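PDB 3OG2: beta-galactosidase from Trichoderma reesei, which probably hydrolyses terminal non-reducing beta-D-galactose residues in beta-D-galactosides, as a member of glycoside hydrolase family 35. Local coordinates for residues Y457-F462 and G543-Y548; V517-H520 and T526-L529; G851-S856 and K997-A1002. All blocks are in the same frame, centred on the assembly; numbering follows the deposited sequence. Where two conformers were deposited one is given.

How the interactions relate
Interactions 1 and 2 belong to one all-beta region, known as beta-galactosidase domain 2, and their centres are about 14 Å apart without the two touching. Interaction 2 is nested along the chain inside the loop that interaction 1 closes. The antiparallel sheet holding strands 450-459 and 462-467 also takes in the hairpin 518-521/527-532 at one edge, whereas strand 545-551 of interaction 1 belongs to a second, five-stranded sheet; Pro500 touches both Phe462 and Val527. Interaction 3 comes later in the chain and lies on the opposite side of its centre, about 66 and 75 Å from the others (centre to centre), where it ties the C-terminal tail to another all-beta domain.

Interaction 1. Residues Y457-F462 and G543-Y548; sequences YPVGKF and GSLVIY
Phe462 and Leu545 are brought together by differing first torsions: the phenylalanine has CG anti to its carbonyl carbon (chi1 -63°), the leucine has CG anti to its own N (chi1 177°), and the two side chains run antiparallel alongside each other. This lays the phenylalanine ring against the leucine stem, in a CH-pi contact with Leu545 CB 3.7 Å from the ring centroid of Phe462 and only 9° off the normal. The leucine methyls continue along the ring towards its root, CD2 lying 4.1 Å from CG of Phe462. At the far end Ser544 OG comes to the ring edge, in its plane, 3.4 Å from Phe462 CZ. Val459 adds a looser apolar touch, its CG1 4.3 Å from Leu545 CD1. A type II' turn from Val459 to Phe462, closed by backbone bonds in both directions between these two residues, makes this the tight end of a beta hairpin joining strands 450-459 and 462-467. The contact therefore packs a hairpin of one sheet against the start of strand 545-551 in another, with Thr481 touching both Val459 and Phe462. With an alanine here instead of the phenylalanine, Leu545 CB would probably lose its aromatic cover and a gap would open beside Ser544. Since the contact is almost wholly apolar, its hold probably rests on dispersion and the CH-pi contact, and the serine hydroxyl meets the ring at its C-H rim.

Interaction 2. Residues V517-H520 and T526-L529; sequences VTIH and TVVL
Ile519 and Leu529 stand next to each other on one face of the sheet, as a non-hydrogen-bonded pair of the antiparallel beta hairpin formed by strands 518-521 and 527-532. Ile519 CG1 meets Leu529 CD2 at 4.1 Å, and its other branch turns to Val527: CG2, anti to the backbone N of Ile519, comes within 3.5 Å of Val527 CG1. Ile519 thus turns a separate branch to each of two neighbours on its face of the sheet. Val517 extends this apolar row through CG2, which touches the same CD2 methyl of Leu529. Val540 of strand 538-542 packs on Val517, Ile519 and Leu529, so this face looks toward the second sheet of the domain, while His520 and Val528 project from the other face, where Leu439 touches both. Strand 518-521 is the outermost of its sheet within the chain. The backbones of His520 and Val528 are joined by two reciprocal, nearly straight hydrogen bonds of 2.8 Å between N and O. CA-H...O contacts supplement them at the adjoining pair, the shorter being Leu529 CA to Thr518 O at 3.2 Å.

Interaction 3. Residues G851-S856 and K997-A1002; sequences GFHLPS and KKRHGA
Arg999 has the most surface buried here, and it spends it on Gly851 and Leu854. Its side chain leaves the backbone with CG anti to the carbonyl carbon (chi1 -67°) and then runs extended from CG to NE, which carries the guanidinium across to the loop 851-856. There the flat group lies over the glycine: CA of Gly851 sits 3.7 Å above the guanidinium plane of Arg999, over its centre, and CZ of Arg999 is 3.8 Å from that CA. The absence of a side chain matters, because a CB on residue 851 would point toward the arginine and clash with NE. Gly851 is also the residue at which helix 846-850 ends, in a Schellman motif with positive phi, so the same glycine both terminates the helix and exposes its bare CA to the face of the guanidinium.

Leu854 approaches from a different direction. Its side chain crosses that of Arg999 at about a right angle, with CD1 4.0 Å from NH2 of Arg999, a methyl set against a charged nitrogen in a van der Waals touch. A type I turn from Gly851 to Leu854, closed by a backbone bond from Leu854 N to Gly851 O, brings both residues to the same guanidinium. The polar work of that group is done elsewhere: NH2 forms a salt bridge with Glu842, and NH1 is hydrogen-bonded to the carbonyl O of Arg849 in the last turn of the helix. These bonds are likely to fix the rotation of the guanidinium and so keep its face on the glycine.

The contact thus fastens the C-terminal tail, beyond strand 981-982, to the end of helix 846-850, while Pro855 and Ser856 lean on Trp955 of strand 953-962.

Interaction 1. Residues Y457-F462 and G543-Y548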
loop_
_atom_site.group_PDB
_atom_site.type_symbol
_atom_site.label_atom_id
_atom_site.label_comp_id
_atom_site.label_asym_id
_atom_site.label_seq_id
_atom_site.Cartn_x
_atom_site.Cartn_y
_atom_site.Cartn_z
ATOM N N TYR A 457 -25.053 -5.023 25.139
ATOM C CA TYR A 457 -24.326 -5.593 24.008
ATOM C C TYR A 457 -24.641 -7.067 23.936
ATOM O O TYR A 457 -24.333 -7.818 24.889
ATOM C CB TYR A 457 -22.831 -5.340 24.229
ATOM C CG TYR A 457 -21.981 -5.875 23.103
ATOM C CD1 TYR A 457 -21.487 -7.203 23.151
ATOM C CD2 TYR A 457 -21.678 -5.096 21.990
ATOM C CE1 TYR A 457 -20.720 -7.711 22.123
ATOM C CE2 TYR A 457 -20.893 -5.600 20.974
ATOM C CZ TYR A 457 -20.410 -6.900 21.055
ATOM O OH TYR A 457 -19.651 -7.432 20.039
ATOM N N PRO A 458 -25.208 -7.555 22.842
ATOM C CA PRO A 458 -25.555 -8.972 22.791
ATOM C C PRO A 458 -24.349 -9.879 22.538
ATOM O O PRO A 458 -23.493 -9.622 21.654
ATOM C CB PRO A 458 -26.502 -9.069 21.580
ATOM C CG PRO A 458 -26.283 -7.816 20.818
ATOM C CD PRO A 458 -25.617 -6.800 21.660
ATOM N N VAL A 459 -24.267 -10.937 23.322
ATOM C CA VAL A 459 -23.247 -11.950 23.211
ATOM C C VAL A 459 -23.955 -13.282 23.029
ATOM O O VAL A 459 -24.114 -14.128 23.930
ATOM C CB VAL A 459 -22.310 -11.961 24.419
ATOM C CG1 VAL A 459 -21.162 -12.971 24.230
ATOM C CG2 VAL A 459 -21.726 -10.560 24.675
ATOM N N GLY A 460 -24.506 -13.527 21.847
ATOM C CA GLY A 460 -25.293 -14.753 21.632
ATOM C C GLY A 460 -26.574 -14.679 22.447
ATOM O O GLY A 460 -27.377 -13.741 22.397
ATOM N N LYS A 461 -26.767 -15.719 23.243
ATOM C CA LYS A 461 -27.930 -15.714 24.127
ATOM C C LYS A 461 -27.707 -14.850 25.350
ATOM O O LYS A 461 -28.718 -14.703 26.047
ATOM C CB LYS A 461 -28.239 -17.184 24.485
ATOM C CG LYS A 461 -28.805 -17.820 23.213
ATOM C CD LYS A 461 -29.354 -19.206 23.313
ATOM C CE LYS A 461 -29.572 -19.810 21.923
ATOM N NZ LYS A 461 -30.667 -19.102 21.183
ATOM N N PHE A 462 -26.545 -14.336 25.609
ATOM C CA PHE A 462 -26.247 -13.601 26.817
ATOM C C PHE A 462 -26.258 -12.134 26.454
ATOM O O PHE A 462 -26.164 -11.784 25.260
ATOM C CB PHE A 462 -24.862 -13.978 27.343
ATOM C CG PHE A 462 -24.801 -15.440 27.725
ATOM C CD1 PHE A 462 -24.405 -16.411 26.828
ATOM C CD2 PHE A 462 -25.194 -15.834 29.008
ATOM C CE1 PHE A 462 -24.365 -17.763 27.204
ATOM C CE2 PHE A 462 -25.180 -17.164 29.431
ATOM C CZ PHE A 462 -24.775 -18.129 28.484
ATOM N N GLY A 543 -22.542 -19.893 34.078
ATOM C CA GLY A 543 -23.370 -20.797 33.285
ATOM C C GLY A 543 -22.516 -21.348 32.158
ATOM O O GLY A 543 -21.425 -21.876 32.355
ATOM N N SER A 544 -23.030 -21.207 30.924
ATOM C CA SER A 544 -22.298 -21.664 29.759
ATOM C C SER A 544 -21.526 -20.527 29.073
ATOM O O SER A 544 -20.951 -20.770 28.008
ATOM C CB SER A 544 -23.200 -22.356 28.732
ATOM O OG SER A 544 -24.129 -21.470 28.149
ATOM N N LEU A 545 -21.479 -19.366 29.679
ATOM C CA LEU A 545 -20.665 -18.236 29.185
ATOM C C LEU A 545 -19.298 -18.259 29.861
ATOM O O LEU A 545 -19.199 -18.349 31.075
ATOM C CB LEU A 545 -21.405 -16.933 29.517
ATOM C CG LEU A 545 -20.629 -15.648 29.133
ATOM C CD1 LEU A 545 -20.402 -15.552 27.633
ATOM C CD2 LEU A 545 -21.313 -14.416 29.663
ATOM N N VAL A 546 -18.232 -18.215 29.081
ATOM C CA VAL A 546 -16.864 -18.156 29.608
ATOM C C VAL A 546 -16.241 -16.860 29.117
ATOM O O VAL A 546 -16.239 -16.609 27.917
ATOM C CB VAL A 546 -16.044 -19.350 29.145
ATOM C CG1 VAL A 546 -14.659 -19.192 29.753
ATOM C CG2 VAL A 546 -16.757 -20.647 29.530
ATOM N N ILE A 547 -15.792 -16.047 30.078
ATOM C CA ILE A 547 -15.184 -14.765 29.729
ATOM C C ILE A 547 -13.680 -14.830 30.015
ATOM O O ILE A 547 -13.302 -15.172 31.142
ATOM C CB ILE A 547 -15.837 -13.572 30.450
ATOM C CG1 ILE A 547 -17.362 -13.665 30.430
ATOM C CG2 ILE A 547 -15.335 -12.284 29.809
ATOM C CD1 ILE A 547 -18.017 -14.071 31.747
ATOM N N TYR A 548 -12.917 -14.511 28.976
ATOM C CA TYR A 548 -11.458 -14.415 29.068
ATOM C C TYR A 548 -11.117 -12.956 29.135
ATOM O O TYR A 548 -11.494 -12.190 28.220
ATOM C CB TYR A 548 -10.823 -15.057 27.841
ATOM C CG TYR A 548 -11.077 -16.534 27.693
ATOM C CD1 TYR A 548 -12.321 -17.011 27.267
ATOM C CD2 TYR A 548 -10.110 -17.493 27.954
ATOM C CE1 TYR A 548 -12.578 -18.356 27.121
ATOM C CE2 TYR A 548 -10.365 -18.860 27.812
ATOM C CZ TYR A 548 -11.606 -19.295 27.404
ATOM O OH TYR A 548 -11.864 -20.645 27.230
#

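Interaction 2. Residues V517-H520 and T526-L529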
loop_
_atom_site.group_PDB
_atom_site.type_symbol
_atom_site.label_atom_id
_atom_site.label_comp_id
_atom_site.label_asym_id
_atom_site.label_seq_id
_atom_site.Cartn_x
_atom_site.Cartn_y
_atom_site.Cartn_z
ATOM N N VAL A 517 -9.802 -10.860 39.577
ATOM C CA VAL A 517 -11.207 -10.558 39.296
ATOM C C VAL A 517 -12.068 -10.688 40.550
ATOM O O VAL A 517 -11.932 -11.607 41.372
ATOM C CB VAL A 517 -11.671 -11.469 38.122
ATOM C CG1 VAL A 517 -11.449 -12.938 38.435
ATOM C CG2 VAL A 517 -13.144 -11.176 37.822
ATOM N N THR A 518 -12.993 -9.741 40.728
ATOM C CA THR A 518 -13.996 -9.865 41.779
ATOM C C THR A 518 -15.375 -9.948 41.158
ATOM O O THR A 518 -15.636 -9.396 40.075
ATOM C CB THR A 518 -13.982 -8.698 42.771
ATOM O OG1 THR A 518 -14.306 -7.540 42.035
ATOM C CG2 THR A 518 -12.592 -8.457 43.364
ATOM N N ILE A 519 -16.297 -10.575 41.892
ATOM C CA ILE A 519 -17.581 -10.875 41.328
ATOM C C ILE A 519 -18.630 -10.576 42.370
ATOM O O ILE A 519 -18.528 -11.071 43.485
ATOM C CB ILE A 519 -17.699 -12.366 40.917
ATOM C CG1 ILE A 519 -16.638 -12.855 39.954
ATOM C CG2 ILE A 519 -19.098 -12.575 40.351
ATOM C CD1 ILE A 519 -16.431 -14.330 39.912
ATOM N N HIS A 520 -19.639 -9.825 41.985
ATOM C CA HIS A 520 -20.736 -9.535 42.899
ATOM C C HIS A 520 -22.034 -9.714 42.161
ATOM O O HIS A 520 -22.222 -9.238 41.037
ATOM C CB HIS A 520 -20.583 -8.108 43.403
ATOM C CG HIS A 520 -19.380 -7.961 44.282
ATOM N ND1 HIS A 520 -19.411 -8.242 45.625
ATOM C CD2 HIS A 520 -18.108 -7.563 44.011
ATOM C CE1 HIS A 520 -18.216 -8.030 46.148
ATOM N NE2 HIS A 520 -17.410 -7.615 45.189
ATOM N N THR A 526 -28.078 -10.252 38.043
ATOM C CA THR A 526 -27.041 -9.620 37.227
ATOM C C THR A 526 -25.678 -9.794 37.891
ATOM O O THR A 526 -25.487 -9.468 39.072
ATOM C CB THR A 526 -27.325 -8.134 37.065
ATOM O OG1 THR A 526 -28.527 -8.034 36.317
ATOM C CG2 THR A 526 -26.226 -7.457 36.255
ATOM N N VAL A 527 -24.711 -10.301 37.165
ATOM C CA VAL A 527 -23.396 -10.560 37.712
ATOM C C VAL A 527 -22.464 -9.416 37.321
ATOM O O VAL A 527 -22.308 -9.111 36.123
ATOM C CB VAL A 527 -22.895 -11.920 37.172
ATOM C CG1 VAL A 527 -21.531 -12.173 37.836
ATOM C CG2 VAL A 527 -23.848 -13.096 37.401
ATOM N N VAL A 528 -21.848 -8.772 38.278
ATOM C CA VAL A 528 -20.948 -7.673 38.038
ATOM C C VAL A 528 -19.524 -8.103 38.363
ATOM O O VAL A 528 -19.259 -8.635 39.442
ATOM C CB VAL A 528 -21.347 -6.434 38.872
ATOM C CG1 VAL A 528 -20.443 -5.265 38.535
ATOM C CG2 VAL A 528 -22.831 -6.114 38.663
ATOM N N LEU A 529 -18.643 -7.901 37.367
ATOM C CA LEU A 529 -17.269 -8.376 37.486
ATOM C C LEU A 529 -16.337 -7.203 37.307
ATOM O O LEU A 529 -16.491 -6.471 36.353
ATOM C CB LEU A 529 -16.945 -9.420 36.392
ATOM C CG LEU A 529 -17.780 -10.708 36.484
ATOM C CD1 LEU A 529 -19.071 -10.540 35.636
ATOM C CD2 LEU A 529 -17.060 -11.951 36.011
#

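Interaction 3. Residues G851-S856 and K997-A1002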
loop_
_atom_site.group_PDB
_atom_site.type_symbol
_atom_site.label_atom_id
_atom_site.label_comp_id
_atom_site.label_asym_id
_atom_site.label_seq_id
_atom_site.Cartn_x
_atom_site.Cartn_y
_atom_site.Cartn_z
ATOM N N GLY A 851 19.333 -4.945 -23.468
ATOM C CA GLY A 851 18.823 -6.114 -22.747
ATOM C C GLY A 851 19.866 -6.709 -21.799
ATOM O O GLY A 851 19.653 -7.833 -21.328
ATOM N N PHE A 852 20.973 -6.004 -21.533
ATOM C CA PHE A 852 22.049 -6.573 -20.710
ATOM C C PHE A 852 21.664 -6.688 -19.250
ATOM O O PHE A 852 22.375 -7.377 -18.520
ATOM C CB PHE A 852 23.340 -5.771 -20.801
ATOM C CG PHE A 852 24.020 -5.827 -22.155
ATOM C CD1 PHE A 852 23.668 -6.777 -23.108
ATOM C CD2 PHE A 852 25.004 -4.899 -22.459
ATOM C CE1 PHE A 852 24.335 -6.799 -24.350
ATOM C CE2 PHE A 852 25.702 -4.948 -23.658
ATOM C CZ PHE A 852 25.357 -5.899 -24.605
ATOM N N HIS A 853 20.569 -6.106 -18.791
ATOM C CA HIS A 853 20.015 -6.308 -17.475
ATOM C C HIS A 853 19.240 -7.604 -17.329
ATOM O O HIS A 853 18.779 -7.906 -16.204
ATOM C CB HIS A 853 19.076 -5.130 -17.125
ATOM C CG HIS A 853 17.953 -4.995 -18.097
ATOM N ND1 HIS A 853 16.611 -5.223 -17.858
ATOM C CD2 HIS A 853 18.087 -4.596 -19.381
ATOM C CE1 HIS A 853 15.959 -4.962 -19.013
ATOM N NE2 HIS A 853 16.862 -4.602 -19.920
ATOM N N LEU A 854 19.035 -8.340 -18.396
ATOM C CA LEU A 854 18.217 -9.535 -18.324
ATOM C C LEU A 854 19.002 -10.745 -17.845
ATOM O O LEU A 854 20.236 -10.722 -17.910
ATOM C CB LEU A 854 17.570 -9.826 -19.700
ATOM C CG LEU A 854 16.641 -8.706 -20.195
ATOM C CD1 LEU A 854 16.282 -8.967 -21.658
ATOM C CD2 LEU A 854 15.420 -8.612 -19.329
ATOM N N PRO A 855 18.322 -11.763 -17.327
ATOM C CA PRO A 855 19.057 -12.940 -16.823
ATOM C C PRO A 855 19.922 -13.553 -17.911
ATOM O O PRO A 855 19.595 -13.575 -19.108
ATOM C CB PRO A 855 17.951 -13.898 -16.427
ATOM C CG PRO A 855 16.802 -12.997 -16.091
ATOM C CD PRO A 855 16.881 -11.823 -17.037
ATOM N N SER A 856 21.055 -14.110 -17.488
ATOM C CA SER A 856 21.996 -14.782 -18.402
ATOM C C SER A 856 22.484 -13.861 -19.526
ATOM O O SER A 856 22.355 -14.101 -20.733
ATOM C CB SER A 856 21.344 -16.027 -19.018
ATOM O OG SER A 856 21.002 -16.959 -18.038
ATOM N N LYS A 997 18.131 -12.272 -24.768
ATOM C CA LYS A 997 18.202 -12.698 -26.153
ATOM C C LYS A 997 18.654 -11.467 -26.918
ATOM O O LYS A 997 18.161 -10.372 -26.702
ATOM C CB LYS A 997 16.852 -13.148 -26.695
ATOM C CG LYS A 997 16.461 -14.591 -26.461
ATOM C CD LYS A 997 14.951 -14.729 -26.621
ATOM C CE LYS A 997 14.506 -14.274 -28.006
ATOM N NZ LYS A 997 14.064 -15.440 -28.842
ATOM N N LYS A 998 19.591 -11.637 -27.831
ATOM C CA LYS A 998 20.080 -10.538 -28.625
ATOM C C LYS A 998 18.930 -9.808 -29.314
ATOM O O LYS A 998 18.059 -10.413 -29.954
ATOM C CB LYS A 998 21.045 -11.140 -29.639
ATOM C CG LYS A 998 21.437 -10.085 -30.639
ATOM C CD LYS A 998 22.615 -9.307 -30.111
ATOM C CE LYS A 998 23.226 -8.614 -31.338
ATOM N NZ LYS A 998 24.059 -7.478 -30.879
ATOM N N ARG A 999 18.912 -8.479 -29.135
ATOM C CA ARG A 999 17.796 -7.699 -29.703
ATOM C C ARG A 999 18.106 -7.189 -31.104
ATOM O O ARG A 999 19.124 -6.499 -31.343
ATOM C CB ARG A 999 17.543 -6.469 -28.820
ATOM C CG ARG A 999 17.015 -6.938 -27.435
ATOM C CD ARG A 999 16.835 -5.734 -26.530
ATOM N NE ARG A 999 16.067 -6.146 -25.350
ATOM C CZ ARG A 999 15.572 -5.285 -24.463
ATOM N NH1 ARG A 999 15.787 -3.976 -24.595
ATOM N NH2 ARG A 999 14.865 -5.731 -23.466
ATOM N N HIS A 1000 17.236 -7.508 -32.049
ATOM C CA HIS A 1000 17.424 -7.018 -33.421
ATOM C C HIS A 1000 17.089 -5.529 -33.417
ATOM O O HIS A 1000 16.125 -5.041 -32.766
ATOM C CB HIS A 1000 16.579 -7.836 -34.388
ATOM C CG HIS A 1000 16.966 -9.304 -34.472
ATOM N ND1 HIS A 1000 17.066 -10.002 -35.647
ATOM C CD2 HIS A 1000 17.246 -10.225 -33.513
ATOM C CE1 HIS A 1000 17.403 -11.281 -35.421
ATOM N NE2 HIS A 1000 17.532 -11.452 -34.115
ATOM N N GLY A 1001 17.877 -4.770 -34.150
ATOM C CA GLY A 1001 17.602 -3.338 -34.254
ATOM C C GLY A 1001 18.080 -2.556 -33.063
ATOM O O GLY A 1001 17.772 -1.370 -32.977
ATOM N N ALA A 1002 18.796 -3.163 -32.116
ATOM C CA ALA A 1002 19.231 -2.385 -30.975
ATOM C C ALA A 1002 20.304 -1.383 -31.365
ATOM O O ALA A 1002 20.952 -1.469 -32.422
ATOM C CB ALA A 1002 19.773 -3.326 -29.913
#